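Local atomic coordinates of CD180 antigen (Mus musculus, PDB entry 3T6Q), a protein that may cooperate with MD-1 and TLR4 in the innate response of B cells to bacterial lipopolysaccharide, leading to NF-kappa-B activation. Residues 25-30 against 53-58; 57-62 against 78-83; 104-109 against 128-133. All blocks are in the same frame, centred on the assembly; numbering follows the deposited sequence.

Interaction 1: residues 25-30 against 53-58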
loop_
_atom_site.group_PDB
_atom_site.type_symbol
_atom_site.label_atom_id
_atom_site.label_comp_id
_atom_site.label_asym_id
_atom_site.label_seq_id
_atom_site.Cartn_x
_atom_site.Cartn_y
_atom_site.Cartn_z
ATOM N N ASN A 25 4.779 25.098 2.926
ATOM C CA ASN A 25 3.742 24.692 3.878
ATOM C C ASN A 25 2.432 25.418 3.650
ATOM O O ASN A 25 1.445 25.134 4.313
ATOM C CB ASN A 25 4.183 24.946 5.320
ATOM C CG ASN A 25 5.453 24.208 5.685
ATOM O OD1 ASN A 25 5.575 23.011 5.453
ATOM N ND2 ASN A 25 6.400 24.918 6.287
ATOM N N GLU A 26 2.400 26.303 2.664
ATOM C CA GLU A 26 1.165 27.019 2.323
ATOM C C GLU A 26 1.338 27.601 0.938
ATOM O O GLU A 26 2.457 27.694 0.433
ATOM C CB GLU A 26 0.905 28.154 3.329
ATOM C CG GLU A 26 2.019 29.188 3.366
ATOM C CD GLU A 26 1.805 30.271 4.424
ATOM O OE1 GLU A 26 2.222 31.426 4.179
ATOM O OE2 GLU A 26 1.223 29.980 5.498
ATOM N N ILE A 27 0.247 28.040 0.330
ATOM C CA ILE A 27 0.352 28.692 -0.974
ATOM C C ILE A 27 1.007 30.062 -0.809
ATOM O O ILE A 27 0.582 30.831 0.037
ATOM C CB ILE A 27 -1.041 28.828 -1.610
ATOM C CG1 ILE A 27 -1.510 27.460 -2.051
ATOM C CG2 ILE A 27 -1.020 29.781 -2.805
ATOM C CD1 ILE A 27 -2.997 27.410 -2.236
ATOM N N PRO A 28 2.054 30.365 -1.595
ATOM C CA PRO A 28 2.735 31.637 -1.378
ATOM C C PRO A 28 1.826 32.845 -1.606
ATOM O O PRO A 28 0.983 32.851 -2.518
ATOM C CB PRO A 28 3.858 31.605 -2.405
ATOM C CG PRO A 28 4.166 30.147 -2.538
ATOM C CD PRO A 28 2.820 29.495 -2.504
ATOM N N GLY A 29 1.981 33.854 -0.757
ATOM C CA GLY A 29 1.151 35.048 -0.852
ATOM C C GLY A 29 1.399 35.798 -2.144
ATOM O O GLY A 29 0.530 36.511 -2.613
ATOM N N THR A 30 2.578 35.620 -2.734
ATOM C CA THR A 30 2.903 36.275 -4.000
ATOM C C THR A 30 2.245 35.684 -5.259
ATOM O O THR A 30 2.412 36.246 -6.341
ATOM C CB THR A 30 4.429 36.328 -4.243
ATOM O OG1 THR A 30 4.971 35.003 -4.211
ATOM C CG2 THR A 30 5.126 37.187 -3.187
ATOM N N PHE A 53 -6.660 26.799 0.030
ATOM C CA PHE A 53 -6.667 27.224 -1.391
ATOM C C PHE A 53 -7.705 28.337 -1.683
ATOM O O PHE A 53 -7.896 28.721 -2.847
ATOM C CB PHE A 53 -6.967 25.997 -2.303
ATOM C CG PHE A 53 -5.982 24.833 -2.146
ATOM C CD1 PHE A 53 -6.413 23.613 -1.617
ATOM C CD2 PHE A 53 -4.650 24.949 -2.538
ATOM C CE1 PHE A 53 -5.523 22.558 -1.456
ATOM C CE2 PHE A 53 -3.733 23.876 -2.377
ATOM C CZ PHE A 53 -4.178 22.691 -1.841
ATOM N N SER A 54 -8.398 28.824 -0.650
ATOM C CA SER A 54 -9.643 29.590 -0.874
ATOM C C SER A 54 -9.503 30.868 -1.716
ATOM O O SER A 54 -10.467 31.266 -2.357
ATOM C CB SER A 54 -10.402 29.871 0.439
ATOM O OG SER A 54 -9.571 30.594 1.313
ATOM N N ARG A 55 -8.323 31.486 -1.777
ATOM C CA ARG A 55 -8.217 32.671 -2.631
ATOM C C ARG A 55 -7.964 32.393 -4.131
ATOM O O ARG A 55 -8.174 33.275 -4.967
ATOM C CB ARG A 55 -7.229 33.683 -2.051
ATOM C CG ARG A 55 -5.795 33.304 -2.228
ATOM C CD ARG A 55 -4.928 34.449 -1.775
ATOM N NE ARG A 55 -3.531 34.099 -1.914
ATOM C CZ ARG A 55 -2.824 34.305 -3.012
ATOM N NH1 ARG A 55 -1.552 33.943 -3.041
ATOM N NH2 ARG A 55 -3.391 34.873 -4.068
ATOM N N LEU A 56 -7.547 31.161 -4.474
ATOM C CA LEU A 56 -7.233 30.779 -5.862
ATOM C C LEU A 56 -8.506 30.290 -6.587
ATOM O O LEU A 56 -8.702 29.087 -6.882
ATOM C CB LEU A 56 -6.088 29.736 -5.902
ATOM C CG LEU A 56 -4.796 30.210 -5.246
ATOM C CD1 LEU A 56 -3.676 29.175 -5.405
ATOM C CD2 LEU A 56 -4.329 31.579 -5.764
ATOM N N ILE A 57 -9.389 31.248 -6.870
ATOM C CA ILE A 57 -10.725 30.930 -7.342
ATOM C C ILE A 57 -10.733 30.458 -8.813
ATOM O O ILE A 57 -11.692 29.825 -9.258
ATOM C CB ILE A 57 -11.677 32.154 -7.204
ATOM C CG1 ILE A 57 -11.079 33.369 -7.920
ATOM C CG2 ILE A 57 -11.992 32.431 -5.720
ATOM C CD1 ILE A 57 -12.048 34.536 -8.029
ATOM N N ASN A 58 -9.682 30.808 -9.547
ATOM C CA ASN A 58 -9.627 30.532 -10.979
ATOM C C ASN A 58 -8.808 29.277 -11.377
ATOM O O ASN A 58 -8.535 29.091 -12.564
ATOM C CB ASN A 58 -9.069 31.751 -11.709
ATOM C CG ASN A 58 -10.148 32.796 -12.042
ATOM O OD1 ASN A 58 -11.297 32.690 -11.645
ATOM N ND2 ASN A 58 -9.768 33.775 -12.834
HETATM O O HOH W 1 -1.962 32.323 -0.294
#

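Interaction 2: residues 57-62 against 78-83. With NAG (2-acetamido-2-deoxy-beta-D-glucopyranose), chain R.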
loop_
_atom_site.group_PDB
_atom_site.type_symbol
_atom_site.label_atom_id
_atom_site.label_comp_id
_atom_site.label_asym_id
_atom_site.label_seq_id
_atom_site.Cartn_x
_atom_site.Cartn_y
_atom_site.Cartn_z
ATOM N N ILE A 57 -9.389 31.248 -6.870
ATOM C CA ILE A 57 -10.725 30.930 -7.342
ATOM C C ILE A 57 -10.733 30.458 -8.813
ATOM O O ILE A 57 -11.692 29.825 -9.258
ATOM C CB ILE A 57 -11.677 32.154 -7.204
ATOM C CG1 ILE A 57 -11.079 33.369 -7.920
ATOM C CG2 ILE A 57 -11.992 32.431 -5.720
ATOM C CD1 ILE A 57 -12.048 34.536 -8.029
ATOM N N ASN A 58 -9.682 30.808 -9.547
ATOM C CA ASN A 58 -9.627 30.532 -10.979
ATOM C C ASN A 58 -8.808 29.277 -11.377
ATOM O O ASN A 58 -8.535 29.091 -12.564
ATOM C CB ASN A 58 -9.069 31.751 -11.709
ATOM C CG ASN A 58 -10.148 32.796 -12.042
ATOM O OD1 ASN A 58 -11.297 32.690 -11.645
ATOM N ND2 ASN A 58 -9.768 33.775 -12.834
ATOM N N LEU A 59 -8.410 28.440 -10.408
ATOM C CA LEU A 59 -7.622 27.225 -10.716
ATOM C C LEU A 59 -8.407 26.318 -11.644
ATOM O O LEU A 59 -9.595 26.019 -11.380
ATOM C CB LEU A 59 -7.261 26.446 -9.440
ATOM C CG LEU A 59 -6.221 27.070 -8.501
ATOM C CD1 LEU A 59 -5.997 26.221 -7.252
ATOM C CD2 LEU A 59 -4.914 27.373 -9.241
ATOM N N THR A 60 -7.776 25.903 -12.746
ATOM C CA THR A 60 -8.353 24.818 -13.558
ATOM C C THR A 60 -7.530 23.502 -13.444
ATOM O O THR A 60 -8.032 22.425 -13.735
ATOM C CB THR A 60 -8.462 25.232 -15.053
ATOM O OG1 THR A 60 -7.152 25.418 -15.583
ATOM C CG2 THR A 60 -9.228 26.592 -15.192
ATOM N N PHE A 61 -6.280 23.623 -13.025
ATOM C CA PHE A 61 -5.325 22.496 -12.902
ATOM C C PHE A 61 -4.585 22.674 -11.571
ATOM O O PHE A 61 -3.945 23.693 -11.353
ATOM C CB PHE A 61 -4.292 22.527 -14.075
ATOM C CG PHE A 61 -3.239 21.411 -14.014
ATOM C CD1 PHE A 61 -2.049 21.591 -13.300
ATOM C CD2 PHE A 61 -3.466 20.182 -14.632
ATOM C CE1 PHE A 61 -1.094 20.587 -13.226
ATOM C CE2 PHE A 61 -2.519 19.161 -14.555
ATOM C CZ PHE A 61 -1.337 19.370 -13.850
ATOM N N LEU A 62 -4.631 21.678 -10.696
ATOM C CA LEU A 62 -3.892 21.751 -9.434
ATOM C C LEU A 62 -3.185 20.403 -9.178
ATOM O O LEU A 62 -3.828 19.388 -9.043
ATOM C CB LEU A 62 -4.883 22.055 -8.283
ATOM C CG LEU A 62 -4.339 22.066 -6.833
ATOM C CD1 LEU A 62 -3.239 23.084 -6.727
ATOM C CD2 LEU A 62 -5.475 22.310 -5.851
ATOM N N GLN A 78 -13.225 24.363 -1.731
ATOM C CA GLN A 78 -14.495 25.124 -1.813
ATOM C C GLN A 78 -14.488 26.183 -2.886
ATOM O O GLN A 78 -15.528 26.427 -3.463
ATOM C CB GLN A 78 -14.891 25.768 -0.450
ATOM C CG GLN A 78 -13.897 26.790 0.061
ATOM C CD GLN A 78 -14.263 27.314 1.440
ATOM O OE1 GLN A 78 -15.211 26.839 2.064
ATOM N NE2 GLN A 78 -13.505 28.289 1.916
ATOM N N SER A 79 -13.339 26.822 -3.159
ATOM C CA SER A 79 -13.321 27.931 -4.124
ATOM C C SER A 79 -12.924 27.533 -5.540
ATOM O O SER A 79 -12.792 28.409 -6.422
ATOM C CB SER A 79 -12.387 29.056 -3.681
ATOM O OG SER A 79 -12.728 29.575 -2.405
ATOM N N GLN A 80 -12.688 26.233 -5.758
ATOM C CA GLN A 80 -12.153 25.728 -7.045
ATOM C C GLN A 80 -13.318 25.280 -7.950
ATOM O O GLN A 80 -13.377 24.144 -8.419
ATOM C CB GLN A 80 -11.160 24.561 -6.778
ATOM C CG GLN A 80 -9.747 25.031 -6.469
ATOM C CD GLN A 80 -9.654 25.698 -5.106
ATOM O OE1 GLN A 80 -9.877 25.044 -4.075
ATOM N NE2 GLN A 80 -9.297 26.969 -5.084
ATOM N N HIS A 81 -14.246 26.203 -8.192
ATOM C CA HIS A 81 -15.431 25.980 -8.999
ATOM C C HIS A 81 -15.051 25.649 -10.436
ATOM O O HIS A 81 -15.786 24.937 -11.130
ATOM C CB HIS A 81 -16.313 27.267 -8.942
ATOM C CG HIS A 81 -17.009 27.499 -7.586
ATOM N ND1 HIS A 81 -18.228 28.083 -7.476
ATOM C CD2 HIS A 81 -16.600 27.210 -6.277
ATOM C CE1 HIS A 81 -18.601 28.140 -6.173
ATOM N NE2 HIS A 81 -17.595 27.623 -5.432
ATOM N N ARG A 82 -13.899 26.161 -10.892
ATOM C CA ARG A 82 -13.486 25.969 -12.287
ATOM C C ARG A 82 -12.491 24.779 -12.448
ATOM O O ARG A 82 -11.953 24.550 -13.515
ATOM C CB ARG A 82 -12.926 27.267 -12.877
ATOM C CG ARG A 82 -13.918 28.451 -12.869
ATOM C CD ARG A 82 -13.734 29.399 -14.059
ATOM N NE ARG A 82 -12.358 29.892 -14.153
ATOM C CZ ARG A 82 -11.499 29.643 -15.151
ATOM N NH1 ARG A 82 -11.855 28.913 -16.214
ATOM N NH2 ARG A 82 -10.262 30.135 -15.083
ATOM N N LEU A 83 -12.270 24.010 -11.389
ATOM C CA LEU A 83 -11.209 22.981 -11.407
ATOM C C LEU A 83 -11.530 21.870 -12.413
ATOM O O LEU A 83 -12.621 21.286 -12.389
ATOM C CB LEU A 83 -11.068 22.363 -10.022
ATOM C CG LEU A 83 -9.675 22.246 -9.383
ATOM C CD1 LEU A 83 -9.632 21.017 -8.497
ATOM C CD2 LEU A 83 -8.480 22.317 -10.297
HETATM C C1 NAG R . -12.967 27.789 7.471
HETATM C C2 NAG R . -13.462 29.238 7.313
HETATM C C3 NAG R . -13.683 29.883 8.699
HETATM C C4 NAG R . -14.371 28.960 9.719
HETATM C C5 NAG R . -13.610 27.640 9.734
HETATM C C6 NAG R . -14.077 26.613 10.758
HETATM C C7 NAG R . -12.772 30.117 5.098
HETATM C C8 NAG R . -11.811 30.928 4.292
HETATM N N2 NAG R . -12.585 30.019 6.434
HETATM O O3 NAG R . -14.520 30.996 8.539
HETATM O O4 NAG R . -14.411 29.573 10.997
HETATM O O5 NAG R . -13.741 27.089 8.444
HETATM O O6 NAG R . -15.341 26.152 10.379
HETATM O O7 NAG R . -13.702 29.587 4.484
HETATM O O HOH W 2 -11.333 27.243 -9.644
#

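Interaction 3: residues 104-109 against 128-133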
loop_
_atom_site.group_PDB
_atom_site.type_symbol
_atom_site.label_atom_id
_atom_site.label_comp_id
_atom_site.label_asym_id
_atom_site.label_seq_id
_atom_site.Cartn_x
_atom_site.Cartn_y
_atom_site.Cartn_z
ATOM N N PRO A 104 -15.349 21.825 -6.630
ATOM C CA PRO A 104 -15.142 21.506 -8.064
ATOM C C PRO A 104 -16.193 20.583 -8.704
ATOM O O PRO A 104 -15.901 19.417 -9.064
ATOM C CB PRO A 104 -13.757 20.852 -8.085
ATOM C CG PRO A 104 -13.500 20.391 -6.689
ATOM C CD PRO A 104 -14.376 21.150 -5.747
ATOM N N LYS A 105 -17.406 21.103 -8.873
ATOM C CA LYS A 105 -18.487 20.279 -9.340
ATOM C C LYS A 105 -18.316 19.887 -10.824
ATOM O O LYS A 105 -18.849 18.856 -11.227
ATOM C CB LYS A 105 -19.859 20.949 -9.082
ATOM C CG LYS A 105 -20.287 21.063 -7.605
ATOM C CD LYS A 105 -21.732 21.579 -7.491
ATOM C CE LYS A 105 -22.181 22.095 -6.126
ATOM N NZ LYS A 105 -21.208 22.101 -4.998
ATOM N N ALA A 106 -17.576 20.678 -11.612
ATOM C CA ALA A 106 -17.266 20.324 -13.022
ATOM C C ALA A 106 -15.916 19.596 -13.190
ATOM O O ALA A 106 -15.380 19.538 -14.304
ATOM C CB ALA A 106 -17.322 21.542 -13.961
ATOM N N LEU A 107 -15.378 19.038 -12.100
ATOM C CA LEU A 107 -14.104 18.307 -12.195
ATOM C C LEU A 107 -14.175 17.224 -13.281
ATOM O O LEU A 107 -15.151 16.486 -13.338
ATOM C CB LEU A 107 -13.772 17.638 -10.873
ATOM C CG LEU A 107 -12.298 17.194 -10.775
ATOM C CD1 LEU A 107 -11.355 18.401 -10.722
ATOM C CD2 LEU A 107 -12.145 16.261 -9.611
ATOM N N LYS A 108 -13.139 17.116 -14.110
ATOM C CA LYS A 108 -13.132 16.073 -15.154
ATOM C C LYS A 108 -12.167 14.891 -14.930
ATOM O O LYS A 108 -12.522 13.735 -15.215
ATOM C CB LYS A 108 -12.954 16.694 -16.521
ATOM C CG LYS A 108 -14.142 17.624 -16.860
ATOM C CD LYS A 108 -14.522 17.620 -18.318
ATOM C CE LYS A 108 -13.383 18.055 -19.215
ATOM N NZ LYS A 108 -13.668 17.733 -20.647
ATOM N N HIS A 109 -11.002 15.175 -14.349
ATOM C CA HIS A 109 -9.938 14.139 -14.209
ATOM C C HIS A 109 -9.373 14.212 -12.808
ATOM O O HIS A 109 -8.953 15.276 -12.335
ATOM C CB HIS A 109 -8.831 14.422 -15.217
ATOM C CG HIS A 109 -9.349 14.760 -16.621
ATOM N ND1 HIS A 109 -9.940 13.849 -17.406
ATOM C CD2 HIS A 109 -9.375 15.973 -17.329
ATOM C CE1 HIS A 109 -10.309 14.437 -18.592
ATOM N NE2 HIS A 109 -9.958 15.736 -18.534
ATOM N N GLN A 128 -19.355 15.141 -7.954
ATOM C CA GLN A 128 -18.652 15.216 -9.238
ATOM C C GLN A 128 -19.533 14.513 -10.271
ATOM O O GLN A 128 -19.396 13.298 -10.518
ATOM C CB GLN A 128 -17.235 14.579 -9.169
ATOM C CG GLN A 128 -16.175 15.563 -8.733
ATOM C CD GLN A 128 -16.446 16.029 -7.312
ATOM O OE1 GLN A 128 -16.573 15.215 -6.399
ATOM N NE2 GLN A 128 -16.571 17.332 -7.129
ATOM N N LYS A 129 -20.454 15.276 -10.860
ATOM C CA LYS A 129 -21.431 14.683 -11.774
ATOM C C LYS A 129 -20.964 14.571 -13.231
ATOM O O LYS A 129 -21.612 13.902 -14.018
ATOM C CB LYS A 129 -22.764 15.448 -11.694
ATOM C CG LYS A 129 -23.770 14.881 -10.712
ATOM C CD LYS A 129 -23.480 15.292 -9.287
ATOM C CE LYS A 129 -24.597 14.823 -8.372
ATOM N NZ LYS A 129 -25.846 15.587 -8.634
ATOM N N THR A 130 -19.865 15.243 -13.579
ATOM C CA THR A 130 -19.312 15.212 -14.943
ATOM C C THR A 130 -17.907 14.561 -15.024
ATOM O O THR A 130 -17.150 14.835 -15.940
ATOM C CB THR A 130 -19.318 16.620 -15.625
ATOM O OG1 THR A 130 -18.239 17.440 -15.153
ATOM C CG2 THR A 130 -20.647 17.336 -15.423
ATOM N N LEU A 131 -17.577 13.694 -14.070
ATOM C CA LEU A 131 -16.222 13.105 -13.999
ATOM C C LEU A 131 -15.951 12.286 -15.278
ATOM O O LEU A 131 -16.758 11.419 -15.615
ATOM C CB LEU A 131 -16.155 12.142 -12.811
ATOM C CG LEU A 131 -14.927 12.037 -11.893
ATOM C CD1 LEU A 131 -14.545 10.585 -11.660
ATOM C CD2 LEU A 131 -13.742 12.880 -12.278
ATOM N N GLU A 132 -14.801 12.519 -15.908
ATOM C CA GLU A 132 -14.368 11.804 -17.118
ATOM C C GLU A 132 -13.263 10.752 -16.904
ATOM O O GLU A 132 -13.291 9.724 -17.554
ATOM C CB GLU A 132 -13.857 12.786 -18.149
ATOM C CG GLU A 132 -14.942 13.731 -18.596
ATOM C CD GLU A 132 -14.514 14.583 -19.770
ATOM O OE1 GLU A 132 -15.313 15.457 -20.168
ATOM O OE2 GLU A 132 -13.392 14.381 -20.291
ATOM N N SER A 133 -12.317 11.019 -16.005
ATOM C CA SER A 133 -11.157 10.127 -15.765
ATOM C C SER A 133 -10.977 9.932 -14.275
ATOM O O SER A 133 -10.953 10.910 -13.533
ATOM C CB SER A 133 -9.874 10.762 -16.296
ATOM O OG SER A 133 -9.942 10.922 -17.686
HETATM O O HOH W 3 -17.702 16.467 -12.038
#

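Interaction 1: residues 25-30 against 53-58
Ile27 and Leu56 face each other end-on across this contact, the side chain of each directed at the opposing loop. The methyl Leu56 CD1 serves both branches of the isoleucine, lying 3.7 Å from Ile27 CD1 and 3.8 Å from Ile27 CG2. The first torsion of Ile27 (chi1 -72°) sets the direction of these branches, with CG1 opposite the carbonyl carbon and CG2 opposite the backbone N. Phe53 meets the same residue differently. Its side chain crosses that of Ile27 at about a right angle, although the exact spacing of the two is doubtful in the model; the ring also meets Phe77, the planes about 10° apart.

Arg55, in the same turn as Phe53 and Leu56, supplies the polar part of the contact. Its chain is stretched from CG to NE, carrying the guanidinium over to the 25-30 loop, where the NH1 side is turned to the backbone. Pro28 O sits at the guanidinium edge, 2.8 Å from Arg55 NH1. Leu56 CD2 lies over one face of the group, toward its rim. A water bridges the segments, accepting from Arg55 NE at 2.9 Å and donating to Ile27 O at 3.0 Å. Arg55 NH2 is held by Leu31 O and Asn33 OD1, just past the 25-30 segment, so several bonds probably fix the rotation of the flat group.

The type I turn from Phe53 to Leu56, closed by Leu56 N to Phe53 O at 3.0 Å, presents both apolar partners to Ile27. The arrangement is consistent with an LRRNT cap packing on the first repeat of a leucine-rich-repeat solenoid.

Interaction 2: residues 57-62 against 78-83
Leu83 and Thr60 make the dense end of this contact, where the backbones approach most closely, Thr60 CA and Leu83 CA 4.0 Å apart. The methyl Leu83 CD2 presses on the backbone of Thr60, 3.5 Å from Thr60 O, and continues inward to Leu62 CB at 4.1 Å. Beside it Leu59 and Gln80 run next to each other in the same direction, with Leu59 CD1 4.0 Å from Gln80 CG. The first torsion of the glutamine sets CG beside Leu59, and the bend at the second (chi2 70°) turns the amide aside, where NE2 reaches the carbonyls of Leu56 and Phe53. The NE2 of this buried residue is thereby satisfied by the preceding turn.

The arrangement is that of successive coils in a leucine-rich-repeat solenoid: the loop leading into strand 61-63 stacks on the equivalent loop leading into strand 85-87, with leucines directed to the core. Between these loops one water joins three backbone groups. It donates to Ile57 O at 2.6 Å and Leu59 O at 2.7 Å, and accepts from Arg82 N.

Toward solvent the contact thins. Arg82, bent at chi2 and chi3, runs alongside Thr60, pointing the same way, and the Thr60 CG2 methyl lies over one face of the guanidinium, 3.7 Å from Arg82 NH1. Arg82 NH2 also makes a long, weak ion pair with Glu36. The amide plane of Asn58 stands at 89° to the guanidinium, so the two flat ends do not stack. At the far end Ile57 CG2 merely brushes Ser79 CB, while Gln78, on an extended chain, gives NE2 to O7 of an N-acetylglucosamine in a nearly straight bond of 168°.

Interaction 3: residues 104-109 against 128-133
Lys108 and Glu132 lie alongside each other, pointing the same way, and close a salt bridge of 2.8 Å between Lys108 NZ and Glu132 OE1. The ammonium meets that oxygen from above the carboxylate plane, 41° out of it; bends at chi2 and chi3 of the lysine bring its chain back over the extended glutamate. The backbone of the same two residues is also joined. Lys108 O takes two amides, Glu132 N at 2.7 Å and Ser133 N at 2.8 Å, both in its carbonyl plane, with Glu132 N on a lone pair.

These bonds mark the start of the parallel bridge between His109 and Ser133, where strands 109-111 and 133-135 take their places in the ladder of a leucine-rich-repeat solenoid, one strand per coil. Both side chains point to the same face of this ladder, and there His109 ND1 shares a hydrogen bond of 2.9 Å with Ser133 OG, which lies at the ring edge. The carboxylate of Glu132 stands almost perpendicular to the imidazole and may favour a positive charge on it.

In the turn before the strand, Pro104 O is gripped from opposite faces of its plane by Leu107 N and by Gln128 NE2 at 2.9 Å. Bent at its second torsion (chi2 64°), Gln128 brings NE2 to Leu101 O as well, while its CG packs on Leu107 CB. Between these two bonded regions one water links the backbones, donating to Lys105 O and Leu107 O and accepting from Thr130 N at 2.9 Å.

In the fold
The three contacts follow one another along the chain and up the N-terminal end of the horseshoe, on the same side of its centre. Interactions 1 and 2 have centres about 11 Å apart, share Ile57 and Asn58, and are tied by a hydrogen bond between Ser79 OG and Ser54 O. Interactions 2 and 3, centres about 12 Å apart, touch where Pro104 and Leu107 pack on Leu83, while interactions 1 and 3, centres about 22 Å apart, do not touch. Neighbouring parallel strands 61-63, 85-87, 109-111 and 133-135 begin in or just after the segments of interactions 2 and 3. Together they illustrate a general principle: a solenoid is held by contacts between neighbouring coils, repeated from its cap onward.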